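Side-chain contacts in leucine aminopeptidase (Legionella pneumophila, PDB 5GNE), which probably acts as a zinc-dependent metalloaminopeptidase, removing amino acids from the N-terminal ends of peptides: residues 243-248 with 315-320; 107-112 with 361-366; 184-189 with 370-375; 202-207 with 342-347. All blocks are in the same frame, centred on the assembly; numbering follows the deposited sequence.

Contact 1: 243-248 with 315-320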
loop_
_atom_site.group_PDB
_atom_site.type_symbol
_atom_site.label_atom_id
_atom_site.label_comp_id
_atom_site.label_asym_id
_atom_site.label_seq_id
_atom_site.Cartn_x
_atom_site.Cartn_y
_atom_site.Cartn_z
ATOM N N ILE A 243 5.802 -8.674 0.577
ATOM C CA ILE A 243 6.260 -9.235 1.847
ATOM C C ILE A 243 6.345 -8.195 2.982
ATOM O O ILE A 243 6.096 -8.546 4.139
ATOM C CB ILE A 243 7.615 -9.987 1.691
ATOM C CG1 ILE A 243 7.919 -10.796 2.965
ATOM C CG2 ILE A 243 8.730 -9.029 1.352
ATOM C CD1 ILE A 243 9.228 -11.591 2.948
ATOM N N GLY A 244 6.645 -6.927 2.672
ATOM C CA GLY A 244 6.695 -5.915 3.724
ATOM C C GLY A 244 5.389 -5.771 4.500
ATOM O O GLY A 244 5.377 -5.937 5.749
ATOM N N SER A 245 4.285 -5.513 3.793
ATOM C CA SER A 245 2.974 -5.406 4.430
ATOM C C SER A 245 2.536 -6.732 5.071
ATOM O O SER A 245 1.748 -6.733 6.012
ATOM C CB SER A 245 1.896 -4.959 3.433
ATOM O OG SER A 245 1.944 -5.712 2.241
ATOM N N GLY A 246 3.003 -7.849 4.523
ATOM C CA GLY A 246 2.839 -9.142 5.168
ATOM C C GLY A 246 3.266 -9.062 6.623
ATOM O O GLY A 246 2.474 -9.255 7.550
ATOM N N TYR A 247 4.536 -8.744 6.824
ATOM C CA TYR A 247 5.060 -8.571 8.174
ATOM C C TYR A 247 4.308 -7.524 8.982
ATOM O O TYR A 247 4.021 -7.752 10.152
ATOM C CB TYR A 247 6.547 -8.240 8.111
ATOM C CG TYR A 247 7.345 -9.457 7.732
ATOM C CD1 TYR A 247 7.292 -10.604 8.529
ATOM C CD2 TYR A 247 8.139 -9.480 6.597
ATOM C CE1 TYR A 247 8.017 -11.734 8.206
ATOM C CE2 TYR A 247 8.867 -10.605 6.269
ATOM C CZ TYR A 247 8.800 -11.730 7.081
ATOM O OH TYR A 247 9.517 -12.854 6.769
ATOM N N VAL A 248 3.978 -6.390 8.363
ATOM C CA VAL A 248 3.245 -5.360 9.091
ATOM C C VAL A 248 1.875 -5.875 9.586
ATOM O O VAL A 248 1.479 -5.608 10.730
ATOM C CB VAL A 248 3.065 -4.088 8.252
ATOM C CG1 VAL A 248 2.158 -3.114 8.970
ATOM C CG2 VAL A 248 4.414 -3.442 7.992
ATOM N N CYS A 315 -2.213 -8.092 -6.015
ATOM C CA CYS A 315 -2.131 -6.810 -6.660
ATOM C C CYS A 315 -1.298 -5.792 -5.885
ATOM O O CYS A 315 -0.397 -5.139 -6.441
ATOM C CB CYS A 315 -3.545 -6.306 -6.845
ATOM S SG CYS A 315 -3.597 -4.534 -7.517
ATOM N N SER A 316 -1.582 -5.662 -4.593
ATOM C CA SER A 316 -0.887 -4.665 -3.809
ATOM C C SER A 316 -1.115 -4.925 -2.335
ATOM O O SER A 316 -1.815 -5.879 -1.981
ATOM C CB SER A 316 -1.361 -3.263 -4.200
ATOM O OG SER A 316 -0.497 -2.280 -3.661
ATOM N N ASP A 317 -0.570 -4.068 -1.475
ATOM C CA ASP A 317 -0.489 -4.398 -0.051
ATOM C C ASP A 317 -1.845 -4.625 0.616
ATOM O O ASP A 317 -1.923 -5.342 1.610
ATOM C CB ASP A 317 0.292 -3.311 0.686
ATOM C CG ASP A 317 1.711 -3.179 0.152
ATOM O OD1 ASP A 317 2.453 -4.169 0.275
ATOM O OD2 ASP A 317 2.084 -2.101 -0.392
ATOM N N HIS A 318 -2.899 -4.011 0.074
ATOM C CA HIS A 318 -4.244 -4.193 0.602
ATOM C C HIS A 318 -4.597 -5.675 0.738
ATOM O O HIS A 318 -5.269 -6.068 1.692
ATOM C CB HIS A 318 -5.273 -3.468 -0.274
ATOM C CG HIS A 318 -5.390 -4.016 -1.656
ATOM N ND1 HIS A 318 -4.361 -3.946 -2.573
ATOM C CD2 HIS A 318 -6.407 -4.657 -2.279
ATOM C CE1 HIS A 318 -4.738 -4.517 -3.704
ATOM N NE2 HIS A 318 -5.976 -4.957 -3.551
ATOM N N VAL A 319 -4.073 -6.481 -0.176
ATOM C CA VAL A 319 -4.271 -7.935 -0.192
ATOM C C VAL A 319 -3.876 -8.599 1.125
ATOM O O VAL A 319 -4.567 -9.501 1.599
ATOM C CB VAL A 319 -3.506 -8.559 -1.388
ATOM C CG1 VAL A 319 -3.326 -10.055 -1.244
ATOM C CG2 VAL A 319 -4.255 -8.236 -2.685
ATOM N N ASN A 320 -2.768 -8.187 1.716
ATOM C CA ASN A 320 -2.391 -8.748 3.013
ATOM C C ASN A 320 -3.392 -8.401 4.126
ATOM O O ASN A 320 -3.689 -9.229 5.001
ATOM C CB ASN A 320 -0.987 -8.323 3.375
ATOM C CG ASN A 320 0.061 -9.093 2.588
ATOM O OD1 ASN A 320 -0.030 -10.311 2.458
ATOM N ND2 ASN A 320 1.037 -8.383 2.020
HETATM O O HOH W 1 4.986 -4.936 0.966
#

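Contact 2: 107-112 with 361-366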
loop_
_atom_site.group_PDB
_atom_site.type_symbol
_atom_site.label_atom_id
_atom_site.label_comp_id
_atom_site.label_asym_id
_atom_site.label_seq_id
_atom_site.Cartn_x
_atom_site.Cartn_y
_atom_site.Cartn_z
ATOM N N GLU A 107 -8.549 23.029 3.024
ATOM C CA GLU A 107 -7.924 24.352 2.920
ATOM C C GLU A 107 -6.482 24.386 3.431
ATOM O O GLU A 107 -5.761 25.346 3.192
ATOM C CB GLU A 107 -8.765 25.393 3.672
ATOM C CG GLU A 107 -10.092 25.704 3.001
ATOM C CD GLU A 107 -11.025 26.524 3.882
ATOM O OE1 GLU A 107 -10.648 27.653 4.268
ATOM O OE2 GLU A 107 -12.145 26.043 4.177
ATOM N N GLN A 108 -6.060 23.338 4.128
ATOM C CA GLN A 108 -4.686 23.268 4.594
ATOM C C GLN A 108 -3.786 22.404 3.720
ATOM O O GLN A 108 -2.597 22.281 3.990
ATOM C CB GLN A 108 -4.655 22.762 6.025
ATOM C CG GLN A 108 -5.468 23.621 6.947
ATOM C CD GLN A 108 -4.887 23.662 8.336
ATOM O OE1 GLN A 108 -5.153 22.781 9.159
ATOM N NE2 GLN A 108 -4.057 24.672 8.602
ATOM N N ILE A 109 -4.331 21.814 2.664
ATOM C CA ILE A 109 -3.484 21.037 1.775
ATOM C C ILE A 109 -2.497 21.944 1.084
ATOM O O ILE A 109 -2.891 22.921 0.444
ATOM C CB ILE A 109 -4.263 20.292 0.697
ATOM C CG1 ILE A 109 -5.142 19.204 1.328
ATOM C CG2 ILE A 109 -3.299 19.695 -0.320
ATOM C CD1 ILE A 109 -6.236 18.694 0.372
ATOM N N ASP A 110 -1.217 21.629 1.256
ATOM C CA ASP A 110 -0.126 22.363 0.641
ATOM C C ASP A 110 0.497 21.556 -0.512
ATOM O O ASP A 110 1.407 20.752 -0.300
ATOM C CB ASP A 110 0.925 22.718 1.702
ATOM C CG ASP A 110 2.034 23.622 1.160
ATOM O OD1 ASP A 110 2.046 23.902 -0.058
ATOM O OD2 ASP A 110 2.889 24.071 1.956
ATOM N N PRO A 111 0.005 21.766 -1.741
ATOM C CA PRO A 111 0.494 21.066 -2.937
ATOM C C PRO A 111 2.018 21.112 -3.141
ATOM O O PRO A 111 2.611 20.160 -3.660
ATOM C CB PRO A 111 -0.221 21.796 -4.075
ATOM C CG PRO A 111 -1.471 22.274 -3.469
ATOM C CD PRO A 111 -1.109 22.669 -2.059
ATOM N N ALA A 112 2.650 22.207 -2.746
ATOM C CA ALA A 112 4.099 22.310 -2.872
ATOM C C ALA A 112 4.799 21.277 -1.983
ATOM O O ALA A 112 5.825 20.702 -2.361
ATOM C CB ALA A 112 4.566 23.714 -2.524
ATOM N N PHE A 361 -6.254 12.853 -4.400
ATOM C CA PHE A 361 -6.057 11.713 -3.488
ATOM C C PHE A 361 -5.812 12.167 -2.046
ATOM O O PHE A 361 -6.306 11.544 -1.103
ATOM C CB PHE A 361 -4.893 10.837 -3.939
ATOM C CG PHE A 361 -5.227 9.914 -5.071
ATOM C CD1 PHE A 361 -5.051 10.318 -6.385
ATOM C CD2 PHE A 361 -5.730 8.648 -4.823
ATOM C CE1 PHE A 361 -5.370 9.476 -7.450
ATOM C CE2 PHE A 361 -6.040 7.793 -5.883
ATOM C CZ PHE A 361 -5.860 8.210 -7.199
ATOM N N THR A 362 -5.091 13.270 -1.865
ATOM C CA THR A 362 -4.967 13.830 -0.518
ATOM C C THR A 362 -6.308 14.265 0.050
ATOM O O THR A 362 -6.617 13.969 1.207
ATOM C CB THR A 362 -3.989 15.034 -0.485
ATOM O OG1 THR A 362 -2.775 14.635 -1.112
ATOM C CG2 THR A 362 -3.673 15.446 0.930
ATOM N N LYS A 363 -7.127 14.919 -0.776
ATOM C CA LYS A 363 -8.477 15.267 -0.346
ATOM C C LYS A 363 -9.231 14.018 0.082
ATOM O O LYS A 363 -9.782 13.967 1.196
ATOM C CB LYS A 363 -9.238 15.993 -1.444
ATOM C CG LYS A 363 -8.795 17.430 -1.642
ATOM C CD LYS A 363 -9.533 18.135 -2.776
ATOM C CE LYS A 363 -9.176 19.623 -2.767
ATOM N NZ LYS A 363 -9.575 20.342 -3.980
ATOM N N LEU A 364 -9.230 13.007 -0.785
ATOM C CA LEU A 364 -9.938 11.775 -0.491
ATOM C C LEU A 364 -9.500 11.171 0.822
ATOM O O LEU A 364 -10.321 10.899 1.673
ATOM C CB LEU A 364 -9.733 10.764 -1.611
ATOM C CG LEU A 364 -10.379 9.410 -1.315
ATOM C CD1 LEU A 364 -11.870 9.554 -1.111
ATOM C CD2 LEU A 364 -10.082 8.446 -2.459
ATOM N N GLY A 365 -8.192 11.010 0.992
ATOM C CA GLY A 365 -7.611 10.551 2.238
ATOM C C GLY A 365 -8.064 11.307 3.476
ATOM O O GLY A 365 -8.378 10.701 4.518
ATOM N N LEU A 366 -8.112 12.630 3.379
ATOM C CA LEU A 366 -8.472 13.440 4.542
ATOM C C LEU A 366 -9.963 13.331 4.874
ATOM O O LEU A 366 -10.326 13.265 6.041
ATOM C CB LEU A 366 -8.060 14.888 4.314
ATOM C CG LEU A 366 -6.542 15.110 4.423
ATOM C CD1 LEU A 366 -6.087 16.504 3.985
ATOM C CD2 LEU A 366 -6.069 14.847 5.828
#

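Contact 3: 184-189 with 370-375. With SO4 (sulfate ion), chain E.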
loop_
_atom_site.group_PDB
_atom_site.type_symbol
_atom_site.label_atom_id
_atom_site.label_comp_id
_atom_site.label_asym_id
_atom_site.label_seq_id
_atom_site.Cartn_x
_atom_site.Cartn_y
_atom_site.Cartn_z
ATOM N N GLU A 184 -11.128 1.304 17.352
ATOM C CA GLU A 184 -10.438 0.649 16.270
ATOM C C GLU A 184 -9.773 1.714 15.435
ATOM O O GLU A 184 -10.301 2.803 15.224
ATOM C CB GLU A 184 -11.395 -0.171 15.415
ATOM C CG GLU A 184 -12.172 -1.249 16.150
ATOM C CD GLU A 184 -13.218 -1.887 15.264
ATOM O OE1 GLU A 184 -12.992 -3.029 14.812
ATOM O OE2 GLU A 184 -14.265 -1.246 15.016
ATOM N N ALA A 185 -8.575 1.399 14.993
ATOM C CA ALA A 185 -7.748 2.366 14.323
ATOM C C ALA A 185 -8.116 2.505 12.838
ATOM O O ALA A 185 -8.828 1.676 12.256
ATOM C CB ALA A 185 -6.287 1.991 14.483
ATOM N N ILE A 186 -7.605 3.567 12.236
ATOM C CA ILE A 186 -7.681 3.740 10.811
ATOM C C ILE A 186 -6.269 3.602 10.316
ATOM O O ILE A 186 -5.355 4.060 10.967
ATOM C CB ILE A 186 -8.292 5.078 10.432
ATOM C CG1 ILE A 186 -9.735 5.105 10.908
ATOM C CG2 ILE A 186 -8.302 5.272 8.925
ATOM C CD1 ILE A 186 -10.252 6.498 10.961
ATOM N N VAL A 187 -6.091 2.888 9.209
ATOM C CA VAL A 187 -4.775 2.695 8.629
ATOM C C VAL A 187 -4.704 3.276 7.210
ATOM O O VAL A 187 -5.564 2.996 6.349
ATOM C CB VAL A 187 -4.384 1.204 8.600
ATOM C CG1 VAL A 187 -3.069 1.011 7.876
ATOM C CG2 VAL A 187 -4.299 0.646 10.011
ATOM N N ILE A 188 -3.670 4.068 6.984
ATOM C CA ILE A 188 -3.283 4.543 5.672
ATOM C C ILE A 188 -1.919 3.942 5.334
ATOM O O ILE A 188 -0.983 4.007 6.155
ATOM C CB ILE A 188 -3.129 6.096 5.619
ATOM C CG1 ILE A 188 -4.224 6.798 6.421
ATOM C CG2 ILE A 188 -3.053 6.571 4.173
ATOM C CD1 ILE A 188 -5.609 6.547 5.873
ATOM N N GLY A 189 -1.755 3.414 4.137
ATOM C CA GLY A 189 -0.489 2.804 3.782
ATOM C C GLY A 189 -0.110 3.057 2.340
ATOM O O GLY A 189 -0.967 3.299 1.490
ATOM N N VAL A 370 -11.390 12.021 8.336
ATOM C CA VAL A 370 -12.315 12.791 9.168
ATOM C C VAL A 370 -13.607 12.018 9.396
ATOM O O VAL A 370 -14.084 11.897 10.528
ATOM C CB VAL A 370 -12.646 14.175 8.550
ATOM C CG1 VAL A 370 -13.800 14.834 9.283
ATOM C CG2 VAL A 370 -11.427 15.073 8.597
ATOM N N GLU A 371 -14.215 11.517 8.334
ATOM C CA GLU A 371 -15.518 10.916 8.523
ATOM C C GLU A 371 -15.456 9.588 9.294
ATOM O O GLU A 371 -16.397 9.259 10.029
ATOM C CB GLU A 371 -16.229 10.766 7.194
ATOM C CG GLU A 371 -16.443 12.126 6.520
ATOM C CD GLU A 371 -17.528 12.963 7.183
ATOM O OE1 GLU A 371 -18.108 12.516 8.185
ATOM O OE2 GLU A 371 -17.830 14.069 6.692
ATOM N N LEU A 372 -14.361 8.843 9.161
ATOM C CA LEU A 372 -14.162 7.679 10.030
ATOM C C LEU A 372 -13.626 8.088 11.417
ATOM O O LEU A 372 -14.034 7.529 12.446
ATOM C CB LEU A 372 -13.215 6.686 9.368
ATOM C CG LEU A 372 -13.789 5.883 8.199
ATOM C CD1 LEU A 372 -12.725 5.026 7.570
ATOM C CD2 LEU A 372 -14.893 4.992 8.714
ATOM N N GLY A 373 -12.714 9.064 11.430
ATOM C CA GLY A 373 -12.016 9.504 12.628
ATOM C C GLY A 373 -12.904 10.143 13.681
ATOM O O GLY A 373 -12.603 10.108 14.870
ATOM N N LEU A 374 -14.003 10.735 13.227
ATOM C CA LEU A 374 -14.979 11.337 14.115
ATOM C C LEU A 374 -16.408 10.696 14.002
ATOM O O LEU A 374 -17.361 11.182 14.598
ATOM C CB LEU A 374 -15.043 12.831 13.783
ATOM C CG LEU A 374 -13.837 13.736 13.579
ATOM C CD1 LEU A 374 -14.271 15.091 13.008
ATOM C CD2 LEU A 374 -13.163 13.953 14.931
ATOM N N ASN A 375 -16.526 9.571 13.296
ATOM C CA ASN A 375 -17.785 8.789 13.155
ATOM C C ASN A 375 -19.057 9.581 12.804
ATOM O O ASN A 375 -19.292 9.914 11.636
ATOM C CB ASN A 375 -18.058 7.999 14.422
ATOM C CG ASN A 375 -16.867 7.220 14.884
ATOM O OD1 ASN A 375 -15.765 7.754 15.043
ATOM N ND2 ASN A 375 -17.083 5.940 15.116
HETATM S S SO4 E . -15.209 1.445 17.867
HETATM O O1 SO4 E . -15.522 2.620 18.683
HETATM O O2 SO4 E . -15.859 1.537 16.556
HETATM O O3 SO4 E . -13.765 1.340 17.699
HETATM O O4 SO4 E . -15.681 0.253 18.567
#

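Contact 4: 202-207 with 342-347. With ZN (zinc ion), chain D.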
loop_
_atom_site.group_PDB
_atom_site.type_symbol
_atom_site.label_atom_id
_atom_site.label_comp_id
_atom_site.label_asym_id
_atom_site.label_seq_id
_atom_site.Cartn_x
_atom_site.Cartn_y
_atom_site.Cartn_z
ATOM N N ALA A 202 8.389 7.059 -9.624
ATOM C CA ALA A 202 7.654 8.261 -9.309
ATOM C C ALA A 202 6.177 7.979 -9.041
ATOM O O ALA A 202 5.697 8.225 -7.938
ATOM C CB ALA A 202 7.804 9.263 -10.422
ATOM N N ASP A 203 5.452 7.493 -10.046
ATOM C CA ASP A 203 4.062 7.106 -9.829
ATOM C C ASP A 203 3.990 5.840 -8.984
ATOM O O ASP A 203 3.171 5.748 -8.089
ATOM C CB ASP A 203 3.339 6.850 -11.138
ATOM C CG ASP A 203 1.848 6.664 -10.950
ATOM O OD1 ASP A 203 1.294 7.371 -10.083
ATOM O OD2 ASP A 203 1.222 5.824 -11.655
ATOM N N ASP A 204 4.856 4.863 -9.260
ATOM C CA ASP A 204 4.843 3.639 -8.473
ATOM C C ASP A 204 5.442 3.917 -7.123
ATOM O O ASP A 204 6.580 3.581 -6.804
ATOM C CB ASP A 204 5.530 2.472 -9.137
ATOM C CG ASP A 204 4.942 1.165 -8.670
ATOM O OD1 ASP A 204 4.221 1.211 -7.659
ATOM O OD2 ASP A 204 5.167 0.103 -9.274
ATOM N N ASP A 205 4.600 4.691 -6.456
ATOM C CA ASP A 205 4.458 5.033 -5.073
ATOM C C ASP A 205 5.378 5.939 -4.340
ATOM O O ASP A 205 5.286 6.031 -3.119
ATOM C CB ASP A 205 4.233 3.773 -4.290
ATOM C CG ASP A 205 2.789 3.697 -3.871
ATOM O OD1 ASP A 205 2.016 4.476 -4.492
ATOM O OD2 ASP A 205 2.431 2.964 -2.939
ATOM N N SER A 206 6.177 6.702 -5.062
ATOM C CA SER A 206 6.548 7.969 -4.468
ATOM C C SER A 206 5.222 8.714 -4.266
ATOM O O SER A 206 4.947 9.256 -3.189
ATOM C CB SER A 206 7.474 8.781 -5.364
ATOM O OG SER A 206 7.881 9.955 -4.689
ATOM N N SER A 207 4.371 8.672 -5.294
ATOM C CA SER A 207 3.080 9.354 -5.241
ATOM C C SER A 207 2.287 8.978 -3.981
ATOM O O SER A 207 1.948 9.861 -3.168
ATOM C CB SER A 207 2.264 9.095 -6.517
ATOM O OG SER A 207 1.803 7.760 -6.641
ATOM N N TYR A 342 4.722 3.251 -17.756
ATOM C CA TYR A 342 6.104 3.460 -17.334
ATOM C C TYR A 342 6.484 2.800 -16.005
ATOM O O TYR A 342 7.670 2.768 -15.660
ATOM C CB TYR A 342 6.400 4.960 -17.231
ATOM C CG TYR A 342 5.950 5.800 -18.411
ATOM C CD1 TYR A 342 6.705 5.872 -19.577
ATOM C CD2 TYR A 342 4.785 6.554 -18.344
ATOM C CE1 TYR A 342 6.298 6.662 -20.653
ATOM C CE2 TYR A 342 4.371 7.338 -19.408
ATOM C CZ TYR A 342 5.129 7.392 -20.564
ATOM O OH TYR A 342 4.710 8.188 -21.617
ATOM N N VAL A 343 5.508 2.265 -15.266
ATOM C CA VAL A 343 5.813 1.660 -13.967
ATOM C C VAL A 343 6.832 0.534 -14.101
ATOM O O VAL A 343 6.820 -0.210 -15.070
ATOM C CB VAL A 343 4.540 1.133 -13.261
ATOM C CG1 VAL A 343 3.641 2.305 -12.856
ATOM C CG2 VAL A 343 3.791 0.149 -14.161
ATOM N N HIS A 344 7.712 0.438 -13.108
ATOM C CA HIS A 344 8.825 -0.508 -13.098
ATOM C C HIS A 344 9.850 -0.255 -14.197
ATOM O O HIS A 344 10.607 -1.154 -14.567
ATOM C CB HIS A 344 8.315 -1.956 -13.185
ATOM C CG HIS A 344 7.260 -2.290 -12.169
ATOM N ND1 HIS A 344 6.015 -2.768 -12.520
ATOM C CD2 HIS A 344 7.263 -2.203 -10.823
ATOM C CE1 HIS A 344 5.299 -2.972 -11.430
ATOM N NE2 HIS A 344 6.028 -2.629 -10.385
ATOM N N THR A 345 9.876 0.947 -14.756
ATOM C CA THR A 345 10.963 1.264 -15.672
ATOM C C THR A 345 11.675 2.528 -15.219
ATOM O O THR A 345 11.194 3.256 -14.361
ATOM C CB THR A 345 10.472 1.460 -17.123
ATOM O OG1 THR A 345 9.947 2.788 -17.282
ATOM C CG2 THR A 345 9.407 0.418 -17.490
ATOM N N SER A 346 12.810 2.803 -15.840
ATOM C CA SER A 346 13.529 4.056 -15.642
ATOM C C SER A 346 12.713 5.293 -15.980
ATOM O O SER A 346 13.104 6.403 -15.624
ATOM C CB SER A 346 14.819 4.040 -16.461
ATOM O OG SER A 346 15.650 2.977 -16.012
ATOM N N ASN A 347 11.611 5.120 -16.702
ATOM C CA ASN A 347 10.782 6.261 -17.092
ATOM C C ASN A 347 9.556 6.537 -16.216
ATOM O O ASN A 347 8.684 7.316 -16.598
ATOM C CB ASN A 347 10.348 6.094 -18.541
ATOM C CG ASN A 347 11.522 6.126 -19.492
ATOM O OD1 ASN A 347 12.121 7.182 -19.725
ATOM N ND2 ASN A 347 11.884 4.961 -20.022
HETATM ZN ZN ZN D . 2.885 -0.155 -6.468
#

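Contact 1: 243-248 with 315-320
Beside the dinuclear zinc site of this M28 peptidase, Ser245 and Gly246 in the opening turn of helix 243-254 meet Asp317 and Asn320, in and just around helix 318-323. The joint illustrates how one small hydroxyl can tie two helical segments together. Ser245 turns its OG between its own backbone N and carbonyl carbon (chi1 48°), which aims it across the gap. There Ser245 OG lies 2.6 Å from Asp317 OD1 and donates to it from the anti side of the carboxylate, somewhat out of its plane. Ser245 OG also accepts from Asn320 ND2 at 2.8 Å, with an N-H...O angle of 154° and with the oxygen close to the amide plane. It bonds to Leu242 O as well, which may share, or compete for, the hydroxyl proton. One water makes a second path: it takes a bond from Ser245 N at 3.0 Å and gives one to Asp317 OD1 at 2.7 Å. Gly246 N comes within 3.2 Å of Asn320 ND2, but both are donors and do not bond. The amide is also held at its other end, where Asn320 OD1 bonds to Tyr64 OH. Asp317 OD2, in turn, is held by Gln264 NE2. With OD1 engaged by hydroxyl and water, the carboxylate is gripped on both oxygens beside His191 and Glu238, while neighbouring Ser316 bonds to the zinc ligand Asp266. Such a buried polar network is typical of the second shell of a metal site, here that of a zinc exopeptidase.

Contact 2: 107-112 with 361-366
The extended residue Ile109, just ahead of helix 111-123, passes the flank of helix 355-373, and its CA lies 7.7 Å from that of Thr362, a separation bridged mainly by the side chain of Ile109. Ile109 carries the contact from its side and wedges among Thr362, Lys363 and Leu366, which face it from one and the next turn of the helix. Its ethyl branch does most of the touching. With CG1 beside the backbone N (chi1 -66°) and the chain then nearly extended (chi2 164°), Ile109 CD1 is carried to 3.5 Å from Lys363 CG, where the two side chains cross at about a right angle. Ile109 CG1 rests 3.9 Å from Leu366 CD1, and those two side chains run past each other in opposite directions. Thr362 offers its methyl, CG2, at 4.1 Å from Ile109 CG1, while its hydroxyl is turned back to bond Met358 O within the helix. Next to the wedge, Asp110 takes the N-cap position of helix 111-123, although the bond from Ala112 N to Asp110 OD1 is weak at 3.2 Å. Its backbone N is held by Glu214 of helix 202-221. Since the close contacts are almost all between carbons and no polar bond joins the two segments, the contact probably rests on dispersion and partial exclusion of water, with Lys363 contributing its aliphatic stem rather than its charge.

Contact 3: 184-189 with 370-375
Glu184 N donates to O3 of a bound sulfate at 2.7 Å, along a fairly straight path (159°), just before strand 185-191 begins. The ion, probably left from the crystallisation liquor, is also bonded by Arg228 NH2, and this arginine takes up the carbonyl of Glu184 as well. Two residues on, Ile186 reaches from the strand to the last turn of helix 355-373. Ile186 CD1 does the work, lying 3.4 Å from Leu372 CB and 3.6 Å from Gly373 N. Leu372 presents the root of its side chain rather than its branched end, and Ile186 CG1 stays further off, at 4.1 Å from Leu372 CB. The methyl thus settles against the backbone at Gly373. The helix end is fixed from its other flank: Glu371 OE2 accepts from Tyr301 OH and His98 N, while its OE1 accepts from Asn97 N. Glu184 OE2 sits 3.6 Å from sulfate O2, a proximity of anions probably eased by Arg228 and, in a long and weak pair, by Lys260. The chemistry therefore divides in two: buried hydrocarbon packing joins the helix to the central sheet, and charge gathers about the sulfate at the strand's start.

Contact 4: 202-207 with 342-347
Asp204 and Val343 bring their CA atoms to 5.9 Å of each other where the start of helix 202-221, widened there into a pi-type turn, meets a type II beta turn running from Tyr342 to Thr345. This is the dinuclear zinc centre of the M28 fold, in which one aspartate serves both metals. Asp204 OD1 binds one zinc at 2.2 Å, in company with His191 and Asp266; the second zinc is held by Asp204, Glu239 and His344. Turning CG anti to the backbone N (chi1 -152°) carries the carboxylate toward the turn. Asp204 OD2 then lies 3.1 Å from His344 NE2, at a poor angle for a hydrogen bond, with the carboxylate and ring planes 63° apart. The two groups approach as co-ligands of the second zinc, beside Glu239 OE2, which pairs with His344 NE2. Val343 CG1 lies in loose van der Waals contact, 4.2 Å from Asp204 CB, while Asp203 OD2 is held by Asn340 ND2. In the turn that presents His344, Tyr342 O accepts both Thr345 N, at 3.0 Å, and Thr345 OG1, at 2.8 Å. In an ST turn, Thr345 OG1 accepts from Asn347 N at 2.9 Å.

Overall arrangement
Along the chain the contacts are nested: contact 1 closes the innermost loop, contact 4 encloses it, and contacts 2 and 3 enclose both while crossing each other. Contacts 1 and 4 lie about 19 Å apart between centres, yet both adjoin the zinc site, contact 4 with ligands and contact 1 with second-shell groups. Contacts 2 and 3, centres 16 Å apart, sit away from the metals and use successive parts of helix 355-373. Strand 185-191 of contact 3 leads on to helix 202-221 of contact 4, although their centres are 28 Å apart. Contacts 1 and 4 thus gather about the metals, while contacts 2 and 3 pack the final helix.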